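Benzoate 1,2-dioxygenase beta subunit (Burkholderia mallei ATCC 23344, PDB 3E99) probably serves as the structural subunit of a multi-subunit oxygenase that adds both atoms of dioxygen to the ring of benzoate. Local coordinates at residues Val106-Phe111 / Met129-Ile134; Tyr15-Leu20 / Asp31-Asp36; Ile5-Ile10 / Ala95-Glu100. All coordinates share one frame; numbering follows the deposited sequence.

Contact 1: Val106-Phe111 / Met129-Ile134; sequences VHTVRF and MSRYAI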
loop_
_atom_site.group_PDB
_atom_site.type_symbol
_atom_site.label_atom_id
_atom_site.label_comp_id
_atom_site.label_asym_id
_atom_site.label_seq_id
_atom_site.Cartn_x
_atom_site.Cartn_y
_atom_site.Cartn_z
ATOM N N VAL A 106 -24.334 9.676 -1.760
ATOM C CA VAL A 106 -23.037 10.338 -1.784
ATOM C C VAL A 106 -22.202 9.917 -0.573
ATOM O O VAL A 106 -22.541 10.201 0.591
ATOM C CB VAL A 106 -23.109 11.852 -1.847
ATOM C CG1 VAL A 106 -21.706 12.405 -2.000
ATOM C CG2 VAL A 106 -24.022 12.357 -3.034
ATOM N N HIS A 107 -21.078 9.288 -0.884
ATOM C CA HIS A 107 -20.212 8.669 0.103
ATOM C C HIS A 107 -18.897 9.415 0.147
ATOM O O HIS A 107 -18.321 9.703 -0.897
ATOM C CB HIS A 107 -19.995 7.207 -0.261
ATOM C CG HIS A 107 -21.191 6.349 -0.000
ATOM N ND1 HIS A 107 -21.336 5.620 1.153
ATOM C CD2 HIS A 107 -22.309 6.124 -0.735
ATOM C CE1 HIS A 107 -22.496 4.986 1.127
ATOM N NE2 HIS A 107 -23.107 5.274 -0.007
ATOM N N THR A 108 -18.455 9.778 1.350
ATOM C CA THR A 108 -17.225 10.518 1.532
ATOM C C THR A 108 -16.213 9.636 2.260
ATOM O O THR A 108 -16.524 9.062 3.312
ATOM C CB THR A 108 -17.481 11.831 2.309
ATOM O OG1 THR A 108 -18.434 12.650 1.603
ATOM C CG2 THR A 108 -16.186 12.649 2.485
ATOM N N VAL A 109 -14.994 9.536 1.697
ATOM C CA VAL A 109 -13.929 8.699 2.238
ATOM C C VAL A 109 -12.618 9.489 2.236
ATOM O O VAL A 109 -12.465 10.453 1.462
ATOM C CB VAL A 109 -13.734 7.427 1.386
ATOM C CG1 VAL A 109 -15.034 6.555 1.430
ATOM C CG2 VAL A 109 -13.405 7.812 -0.045
ATOM N N ARG A 110 -11.684 9.087 3.079
ATOM C CA ARG A 110 -10.313 9.599 3.013
ATOM C C ARG A 110 -9.363 8.450 2.858
ATOM O O ARG A 110 -9.681 7.294 3.220
ATOM C CB ARG A 110 -9.949 10.384 4.255
ATOM C CG ARG A 110 -9.831 9.574 5.506
ATOM C CD ARG A 110 -9.383 10.379 6.648
ATOM N NE ARG A 110 -7.983 10.758 6.589
ATOM C CZ ARG A 110 -7.480 11.810 7.227
ATOM N NH1 ARG A 110 -8.250 12.603 7.969
ATOM N NH2 ARG A 110 -6.185 12.051 7.165
ATOM N N PHE A 111 -8.172 8.735 2.345
ATOM C CA PHE A 111 -7.204 7.657 2.119
ATOM C C PHE A 111 -5.806 8.240 1.942
ATOM O O PHE A 111 -5.665 9.432 1.649
ATOM C CB PHE A 111 -7.595 6.699 0.931
ATOM C CG PHE A 111 -7.726 7.369 -0.413
ATOM C CD1 PHE A 111 -6.611 7.603 -1.229
ATOM C CD2 PHE A 111 -8.933 7.860 -0.824
ATOM C CE1 PHE A 111 -6.737 8.237 -2.412
ATOM C CE2 PHE A 111 -9.053 8.522 -2.003
ATOM C CZ PHE A 111 -7.958 8.710 -2.818
HETATM N N MSE A 129 -2.463 12.488 1.256
HETATM C CA MSE A 129 -3.802 12.077 1.637
HETATM C C MSE A 129 -4.789 12.685 0.658
HETATM O O MSE A 129 -4.531 13.739 0.046
HETATM C CB MSE A 129 -4.053 12.569 3.059
HETATM C CG MSE A 129 -5.429 12.494 3.533
HETATM SE SE MSE A 129 -6.362 14.149 3.122
HETATM C CE MSE A 129 -7.766 13.451 3.726
ATOM N N SER A 130 -5.920 12.025 0.502
ATOM C CA SER A 130 -6.990 12.545 -0.304
ATOM C C SER A 130 -8.320 12.301 0.372
ATOM O O SER A 130 -8.436 11.341 1.154
ATOM C CB SER A 130 -6.966 11.901 -1.709
ATOM O OG SER A 130 -5.904 12.438 -2.459
ATOM N N ARG A 131 -9.271 13.216 0.119
ATOM C CA ARG A 131 -10.665 13.080 0.475
ATOM C C ARG A 131 -11.518 13.129 -0.784
ATOM O O ARG A 131 -11.421 14.035 -1.602
ATOM C CB ARG A 131 -11.102 14.174 1.473
ATOM C CG ARG A 131 -12.521 14.034 1.930
ATOM C CD ARG A 131 -12.883 14.982 3.084
ATOM N NE ARG A 131 -12.216 14.566 4.320
ATOM C CZ ARG A 131 -11.158 15.183 4.879
ATOM N NH1 ARG A 131 -10.644 16.277 4.350
ATOM N NH2 ARG A 131 -10.629 14.684 5.982
ATOM N N TYR A 132 -12.338 12.109 -0.966
ATOM C CA TYR A 132 -13.270 12.050 -2.084
ATOM C C TYR A 132 -14.721 12.049 -1.568
ATOM O O TYR A 132 -15.026 11.362 -0.606
ATOM C CB TYR A 132 -13.069 10.770 -2.879
ATOM C CG TYR A 132 -11.968 10.704 -3.909
ATOM C CD1 TYR A 132 -10.769 11.389 -3.756
ATOM C CD2 TYR A 132 -12.070 9.775 -4.963
ATOM C CE1 TYR A 132 -9.754 11.255 -4.703
ATOM C CE2 TYR A 132 -11.045 9.590 -5.871
ATOM C CZ TYR A 132 -9.905 10.340 -5.760
ATOM O OH TYR A 132 -8.903 10.160 -6.691
ATOM N N ALA A 133 -15.601 12.808 -2.222
ATOM C CA ALA A 133 -17.051 12.579 -2.164
ATOM C C ALA A 133 -17.466 11.990 -3.497
ATOM O O ALA A 133 -17.177 12.576 -4.553
ATOM C CB ALA A 133 -17.804 13.884 -1.913
ATOM N N ILE A 134 -18.144 10.850 -3.451
ATOM C CA ILE A 134 -18.464 10.085 -4.642
ATOM C C ILE A 134 -19.963 9.797 -4.660
ATOM O O ILE A 134 -20.490 9.243 -3.701
ATOM C CB ILE A 134 -17.727 8.735 -4.666
ATOM C CG1 ILE A 134 -16.222 8.903 -4.504
ATOM C CG2 ILE A 134 -18.038 7.996 -5.954
ATOM C CD1 ILE A 134 -15.530 7.664 -3.967
#
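M129, deposited as selenomethionine, lays its methyl CE over one face of the R110 guanidinium, with CE 3.9 Å from R110 CZ, and the two side chains are roughly perpendicular. S130 pairs through its backbone with F111, S130 N giving to F111 O at 2.8 Å, while its CB rests over the face of the F111 ring, 3.5 Å from F111 CZ. R131 stands across from R110 in a non-hydrogen-bonded pair. Their guanidinium planes are nearly perpendicular and R131 NH2 lies 3.7 Å from R110 NH1; a salt bridge from R131 NE to E100 probably eases this meeting of like charges. With segment axes at 168°, the two runs belong to the antiparallel hairpin of strands 106-119 and 122-135, in the curved sheet of an NTF2-like fold. Y132 presents its ring face to the edge of F111, a T-shaped pair with centroids 5.1 Å apart and planes at 73°. F111 CG sits between backbone N and carbonyl carbon (chi1 60°), which brings the ring across to its neighbour strand. The Y132 hydroxyl bonds to E17 and K146. A133 CB meets T108 OG1 at 3.8 Å, and I134 N bonds to H107 O at 2.8 Å.

Contact 2: Tyr15-Leu20 / Asp31-Asp36; sequences YRESRL and DCYRAD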
loop_
_atom_site.group_PDB
_atom_site.type_symbol
_atom_site.label_atom_id
_atom_site.label_comp_id
_atom_site.label_asym_id
_atom_site.label_seq_id
_atom_site.Cartn_x
_atom_site.Cartn_y
_atom_site.Cartn_z
ATOM N N TYR A 15 -9.712 2.049 -7.107
ATOM C CA TYR A 15 -8.697 1.319 -7.824
ATOM C C TYR A 15 -8.885 1.546 -9.322
ATOM O O TYR A 15 -7.928 1.726 -10.028
ATOM C CB TYR A 15 -8.714 -0.177 -7.497
ATOM C CG TYR A 15 -8.525 -0.497 -6.002
ATOM C CD1 TYR A 15 -8.023 0.451 -5.098
ATOM C CD2 TYR A 15 -8.890 -1.719 -5.508
ATOM C CE1 TYR A 15 -7.839 0.161 -3.760
ATOM C CE2 TYR A 15 -8.742 -2.031 -4.163
ATOM C CZ TYR A 15 -8.220 -1.083 -3.290
ATOM O OH TYR A 15 -8.101 -1.432 -1.970
ATOM N N ARG A 16 -10.132 1.517 -9.801
ATOM C CA ARG A 16 -10.403 1.730 -11.213
ATOM C C ARG A 16 -10.003 3.139 -11.640
ATOM O O ARG A 16 -9.313 3.312 -12.639
ATOM C CB ARG A 16 -11.895 1.514 -11.522
ATOM C CG ARG A 16 -12.232 1.848 -12.955
ATOM C CD ARG A 16 -13.516 1.205 -13.470
ATOM N NE ARG A 16 -13.552 1.450 -14.911
ATOM C CZ ARG A 16 -14.146 2.475 -15.501
ATOM N NH1 ARG A 16 -14.862 3.357 -14.806
ATOM N NH2 ARG A 16 -14.048 2.594 -16.808
ATOM N N GLU A 17 -10.459 4.144 -10.886
ATOM C CA GLU A 17 -10.150 5.532 -11.218
ATOM C C GLU A 17 -8.654 5.765 -11.379
ATOM O O GLU A 17 -8.198 6.309 -12.385
ATOM C CB GLU A 17 -10.787 6.487 -10.223
ATOM C CG GLU A 17 -10.601 7.968 -10.544
ATOM C CD GLU A 17 -9.630 8.675 -9.631
ATOM O OE1 GLU A 17 -9.550 8.339 -8.424
ATOM O OE2 GLU A 17 -8.900 9.564 -10.121
ATOM N N SER A 18 -7.884 5.297 -10.416
ATOM C CA SER A 18 -6.426 5.442 -10.457
ATOM C C SER A 18 -5.782 4.586 -11.560
ATOM O O SER A 18 -4.807 5.025 -12.185
ATOM C CB SER A 18 -5.803 5.197 -9.057
ATOM O OG SER A 18 -6.144 3.933 -8.574
ATOM N N ARG A 19 -6.329 3.399 -11.839
ATOM C CA ARG A 19 -5.879 2.587 -12.962
ATOM C C ARG A 19 -6.031 3.315 -14.297
ATOM O O ARG A 19 -5.163 3.211 -15.192
ATOM C CB ARG A 19 -6.621 1.234 -13.039
ATOM C CG ARG A 19 -6.304 0.424 -14.295
ATOM C CD ARG A 19 -6.771 -0.988 -14.176
ATOM N NE ARG A 19 -8.130 -1.095 -13.696
ATOM C CZ ARG A 19 -9.222 -0.888 -14.420
ATOM N NH1 ARG A 19 -9.144 -0.541 -15.684
ATOM N NH2 ARG A 19 -10.410 -1.080 -13.884
ATOM N N LEU A 20 -7.130 4.051 -14.461
ATOM C CA LEU A 20 -7.340 4.744 -15.730
ATOM C C LEU A 20 -6.236 5.802 -15.989
ATOM O O LEU A 20 -5.836 6.009 -17.139
ATOM C CB LEU A 20 -8.758 5.324 -15.810
ATOM C CG LEU A 20 -9.832 4.224 -15.783
ATOM C CD1 LEU A 20 -11.220 4.841 -15.690
ATOM C CD2 LEU A 20 -9.734 3.243 -16.956
ATOM N N ASP A 31 -14.550 10.292 -17.201
ATOM C CA ASP A 31 -15.911 9.820 -16.914
ATOM C C ASP A 31 -16.120 9.298 -15.505
ATOM O O ASP A 31 -17.245 8.997 -15.148
ATOM C CB ASP A 31 -16.354 8.750 -17.909
ATOM C CG ASP A 31 -16.865 9.339 -19.206
ATOM O OD1 ASP A 31 -17.302 10.521 -19.221
ATOM O OD2 ASP A 31 -16.820 8.595 -20.206
ATOM N N CYS A 32 -15.064 9.215 -14.700
ATOM C CA CYS A 32 -15.222 8.897 -13.275
ATOM C C CYS A 32 -15.606 10.124 -12.480
ATOM O O CYS A 32 -15.864 9.997 -11.262
ATOM C CB CYS A 32 -13.910 8.337 -12.678
ATOM S SG CYS A 32 -13.369 6.814 -13.430
ATOM N N TYR A 33 -15.615 11.291 -13.148
ATOM C CA TYR A 33 -15.896 12.577 -12.520
ATOM C C TYR A 33 -17.212 13.176 -12.996
ATOM O O TYR A 33 -17.494 13.210 -14.187
ATOM C CB TYR A 33 -14.771 13.608 -12.750
ATOM C CG TYR A 33 -13.474 13.243 -12.016
ATOM C CD1 TYR A 33 -12.631 12.255 -12.502
ATOM C CD2 TYR A 33 -13.102 13.896 -10.844
ATOM C CE1 TYR A 33 -11.445 11.924 -11.840
ATOM C CE2 TYR A 33 -11.920 13.586 -10.181
ATOM C CZ TYR A 33 -11.119 12.571 -10.641
ATOM O OH TYR A 33 -9.938 12.271 -9.959
ATOM N N ARG A 34 -18.015 13.638 -12.053
ATOM C CA ARG A 34 -19.272 14.314 -12.403
ATOM C C ARG A 34 -18.944 15.637 -13.103
ATOM O O ARG A 34 -17.950 16.298 -12.789
ATOM C CB ARG A 34 -20.150 14.524 -11.170
ATOM C CG ARG A 34 -21.607 14.250 -11.470
ATOM C CD ARG A 34 -22.465 14.028 -10.224
ATOM N NE ARG A 34 -22.555 15.235 -9.416
ATOM C CZ ARG A 34 -23.323 15.335 -8.339
ATOM N NH1 ARG A 34 -24.030 14.296 -7.928
ATOM N NH2 ARG A 34 -23.364 16.462 -7.656
ATOM N N ALA A 35 -19.789 16.052 -14.052
ATOM C CA ALA A 35 -19.507 17.292 -14.781
ATOM C C ALA A 35 -19.269 18.481 -13.826
ATOM O O ALA A 35 -18.481 19.376 -14.120
ATOM C CB ALA A 35 -20.624 17.592 -15.780
ATOM N N ASP A 36 -19.920 18.460 -12.666
ATOM C CA ASP A 36 -19.768 19.525 -11.661
ATOM C C ASP A 36 -18.729 19.198 -10.573
ATOM O O ASP A 36 -18.724 19.830 -9.520
ATOM C CB ASP A 36 -21.112 19.830 -10.994
ATOM C CG ASP A 36 -21.630 18.695 -10.146
ATOM O OD1 ASP A 36 -21.216 17.531 -10.349
ATOM O OD2 ASP A 36 -22.481 18.976 -9.281
#
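E17 and C32 mark the closest backbone approach, with E17 CA 6.4 Å from C32 CA, where one turn of helix 7-22 passes the loop that leads into the short strand 33-34. This spacing leaves the contact to side chains, and both E17 and C32 direct their CB atoms toward the opposite segment. E17 reaches across with CG anti to the backbone N (chi1 -176°), and the chain then bends at the next bond, so that its methylene CG touches C32 CB at 4.0 Å while the carboxylate goes on to Y33. There Y33 OH donates to E17 OE2 at 2.9 Å. The hydroxyl meets OE2 from above the carboxylate plane, 64° out of it, and the ring and carboxylate planes stand at 90°. Beside this polar meeting is an apolar one, in which C32 SG rests 3.7 Å from L20 CD1. The extended chain of R16 brings its NH1 to 4.0 Å from the same C32 SG. In this way helix 7-22, which packs against the sheet of the NTF2-like fold, is tied to the chain leading into strand 33-34. W29, on the short helix 26-30 that L20 also touches, meets the ring of Y33 with its own and gives its NE1 to E17 OE2. Y132 OH is hydrogen-bonded to E17 OE1, and K146 NZ bonds to the hydroxyl of Y33 and makes a long, weak ion pair with E17 OE2. Two donors on OE2, the bond to Y132 and a nearby lysine would probably favour a negative charge on the buried E17, and the grip on both of its oxygens limits rotation of the group.

Contact 3: Ile5-Ile10 / Ala95-Glu100; sequences IDLADI and ANVERE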
loop_
_atom_site.group_PDB
_atom_site.type_symbol
_atom_site.label_atom_id
_atom_site.label_comp_id
_atom_site.label_asym_id
_atom_site.label_seq_id
_atom_site.Cartn_x
_atom_site.Cartn_y
_atom_site.Cartn_z
ATOM N N ILE A 5 -23.839 0.366 -0.407
ATOM C CA ILE A 5 -22.506 0.625 -0.877
ATOM C C ILE A 5 -21.686 0.426 0.370
ATOM O O ILE A 5 -22.030 0.946 1.446
ATOM C CB ILE A 5 -22.357 2.069 -1.402
ATOM C CG1 ILE A 5 -23.184 2.288 -2.664
ATOM C CG2 ILE A 5 -20.874 2.431 -1.710
ATOM C CD1 ILE A 5 -22.719 1.463 -3.850
ATOM N N ASP A 6 -20.636 -0.373 0.250
ATOM C CA ASP A 6 -19.731 -0.566 1.352
ATOM C C ASP A 6 -18.307 -0.153 0.948
ATOM O O ASP A 6 -18.048 0.306 -0.182
ATOM C CB ASP A 6 -19.776 -2.013 1.835
ATOM C CG ASP A 6 -19.342 -3.017 0.785
ATOM O OD1 ASP A 6 -18.655 -2.664 -0.188
ATOM O OD2 ASP A 6 -19.662 -4.207 0.956
ATOM N N LEU A 7 -17.379 -0.356 1.873
ATOM C CA LEU A 7 -16.007 0.062 1.675
ATOM C C LEU A 7 -15.383 -0.637 0.502
ATOM O O LEU A 7 -14.633 -0.018 -0.252
ATOM C CB LEU A 7 -15.187 -0.192 2.946
ATOM C CG LEU A 7 -13.730 0.183 2.886
ATOM C CD1 LEU A 7 -13.584 1.686 2.596
ATOM C CD2 LEU A 7 -13.035 -0.231 4.211
ATOM N N ALA A 8 -15.679 -1.915 0.315
ATOM C CA ALA A 8 -15.160 -2.640 -0.834
ATOM C C ALA A 8 -15.651 -2.068 -2.161
ATOM O O ALA A 8 -14.881 -1.979 -3.105
ATOM C CB ALA A 8 -15.423 -4.139 -0.742
ATOM N N ASP A 9 -16.919 -1.667 -2.231
ATOM C CA ASP A 9 -17.423 -1.023 -3.442
ATOM C C ASP A 9 -16.673 0.291 -3.728
ATOM O O ASP A 9 -16.327 0.600 -4.875
ATOM C CB ASP A 9 -18.901 -0.740 -3.317
ATOM C CG ASP A 9 -19.715 -1.987 -3.205
ATOM O OD1 ASP A 9 -19.381 -2.996 -3.879
ATOM O OD2 ASP A 9 -20.669 -1.957 -2.412
ATOM N N ILE A 10 -16.447 1.064 -2.677
ATOM C CA ILE A 10 -15.706 2.302 -2.785
ATOM C C ILE A 10 -14.265 2.059 -3.232
ATOM O O ILE A 10 -13.762 2.757 -4.093
ATOM C CB ILE A 10 -15.758 3.124 -1.473
ATOM C CG1 ILE A 10 -17.206 3.531 -1.117
ATOM C CG2 ILE A 10 -14.865 4.399 -1.584
ATOM C CD1 ILE A 10 -17.420 4.033 0.306
ATOM N N ALA A 95 -4.137 3.448 -0.026
ATOM C CA ALA A 95 -3.965 2.773 1.276
ATOM C C ALA A 95 -4.830 3.440 2.347
ATOM O O ALA A 95 -5.187 4.616 2.272
ATOM C CB ALA A 95 -2.480 2.853 1.717
ATOM N N ASN A 96 -5.144 2.674 3.361
ATOM C CA ASN A 96 -5.695 3.200 4.604
ATOM C C ASN A 96 -7.004 3.941 4.354
ATOM O O ASN A 96 -7.253 5.038 4.867
ATOM C CB ASN A 96 -4.672 4.106 5.327
ATOM C CG ASN A 96 -3.440 3.365 5.865
ATOM O OD1 ASN A 96 -2.927 2.418 5.274
ATOM N ND2 ASN A 96 -2.915 3.865 6.985
ATOM N N VAL A 97 -7.844 3.315 3.562
ATOM C CA VAL A 97 -9.119 3.920 3.179
ATOM C C VAL A 97 -10.116 3.864 4.355
ATOM O O VAL A 97 -10.381 2.812 4.883
ATOM C CB VAL A 97 -9.753 3.255 1.967
ATOM C CG1 VAL A 97 -11.066 4.023 1.610
ATOM C CG2 VAL A 97 -8.763 3.224 0.752
ATOM N N GLU A 98 -10.638 5.026 4.726
ATOM C CA GLU A 98 -11.628 5.169 5.769
ATOM C C GLU A 98 -12.843 5.889 5.271
ATOM O O GLU A 98 -12.731 6.965 4.698
ATOM C CB GLU A 98 -11.070 5.980 6.903
ATOM C CG GLU A 98 -9.901 5.270 7.625
ATOM C CD GLU A 98 -9.392 6.134 8.719
ATOM O OE1 GLU A 98 -10.034 6.177 9.792
ATOM O OE2 GLU A 98 -8.419 6.836 8.482
ATOM N N ARG A 99 -14.008 5.319 5.538
ATOM C CA ARG A 99 -15.265 5.989 5.235
ATOM C C ARG A 99 -15.530 7.045 6.292
ATOM O O ARG A 99 -15.402 6.771 7.469
ATOM C CB ARG A 99 -16.401 4.968 5.224
ATOM C CG ARG A 99 -16.271 3.958 4.073
ATOM C CD ARG A 99 -17.434 2.964 4.096
ATOM N NE ARG A 99 -18.733 3.647 4.040
ATOM C CZ ARG A 99 -19.888 3.040 4.264
ATOM N NH1 ARG A 99 -19.906 1.740 4.555
ATOM N NH2 ARG A 99 -21.031 3.738 4.221
ATOM N N GLU A 100 -15.909 8.247 5.866
ATOM C CA GLU A 100 -16.161 9.338 6.795
ATOM C C GLU A 100 -17.644 9.648 6.972
ATOM O O GLU A 100 -18.091 9.889 8.095
ATOM C CB GLU A 100 -15.434 10.567 6.311
ATOM C CG GLU A 100 -13.953 10.449 6.481
ATOM C CD GLU A 100 -13.248 11.734 6.147
ATOM O OE1 GLU A 100 -13.687 12.427 5.214
ATOM O OE2 GLU A 100 -12.267 12.040 6.827
HETATM O O HOH W 1 -18.258 -0.480 4.644
#
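L7 and I10 belong to the first turn of helix 7-22, which starts behind a capping box, and from there they pack on V97 and R99 of strand 89-103. The box is reciprocal: D6, at the N-cap, accepts from D9 N through OD1 at 2.9 Å, and D9 OD2 accepts from D6 N at 3.1 Å. D9 N meets D6 OD1 nearly along the C-O axis of the carboxylate. Beyond this cap, L7 has CG anti to its own N (chi1 179°), and that extends its branch CD1 across to the strand, where it lies 3.6 Å from V97 CG1 and 3.8 Å from R99 CG. The side chains of L7 and R99 run antiparallel alongside one another, whereas I10 meets the arginine nearly perpendicularly, its CD1 3.9 Å from R99 CD. The aliphatic part of R99 thus rests against two apolar residues of the helix, and a bend at chi3 (56°) turns the guanidinium back toward the helix start. A water closes the polar end: it accepts from L7 N at 2.9 Å and from R99 NH1 at 2.8 Å, lying in the guanidinium plane at its edge. The bridge supplies an acceptor for a backbone N-H of the first helical turn. On the strand next door, 106-119, H107 touches R99 and V109 touches I10, while V97 also packs on Q11 and L14 farther along the same helix. Strand 89-103 is the outermost of the sheet within this chain, and its E98 makes a salt bridge to R19 of a second subunit.

From the N terminus, the first turn of helix 7-22 enters contact 3, whose partner on strand 89-103 comes 85 residues later. Inside that long loop, contact 2 is nested: the same helix meets the chain at 31-36 after a short excursion through helix 26-30. Contact 1 opens only after contact 3 has closed, so those two follow in series; it joins strand 106-119 to strand 122-135 and closes a loop of 17 residues, almost all strand, made of the hairpin's own arms and turn. Contact 1 borders both others, by a salt bridge to contact 3 and a hydrogen bond to contact 2. Contacts 2 and 3 do not touch; helix 7-22 runs between them, covering the sheet that contact 1 helps build.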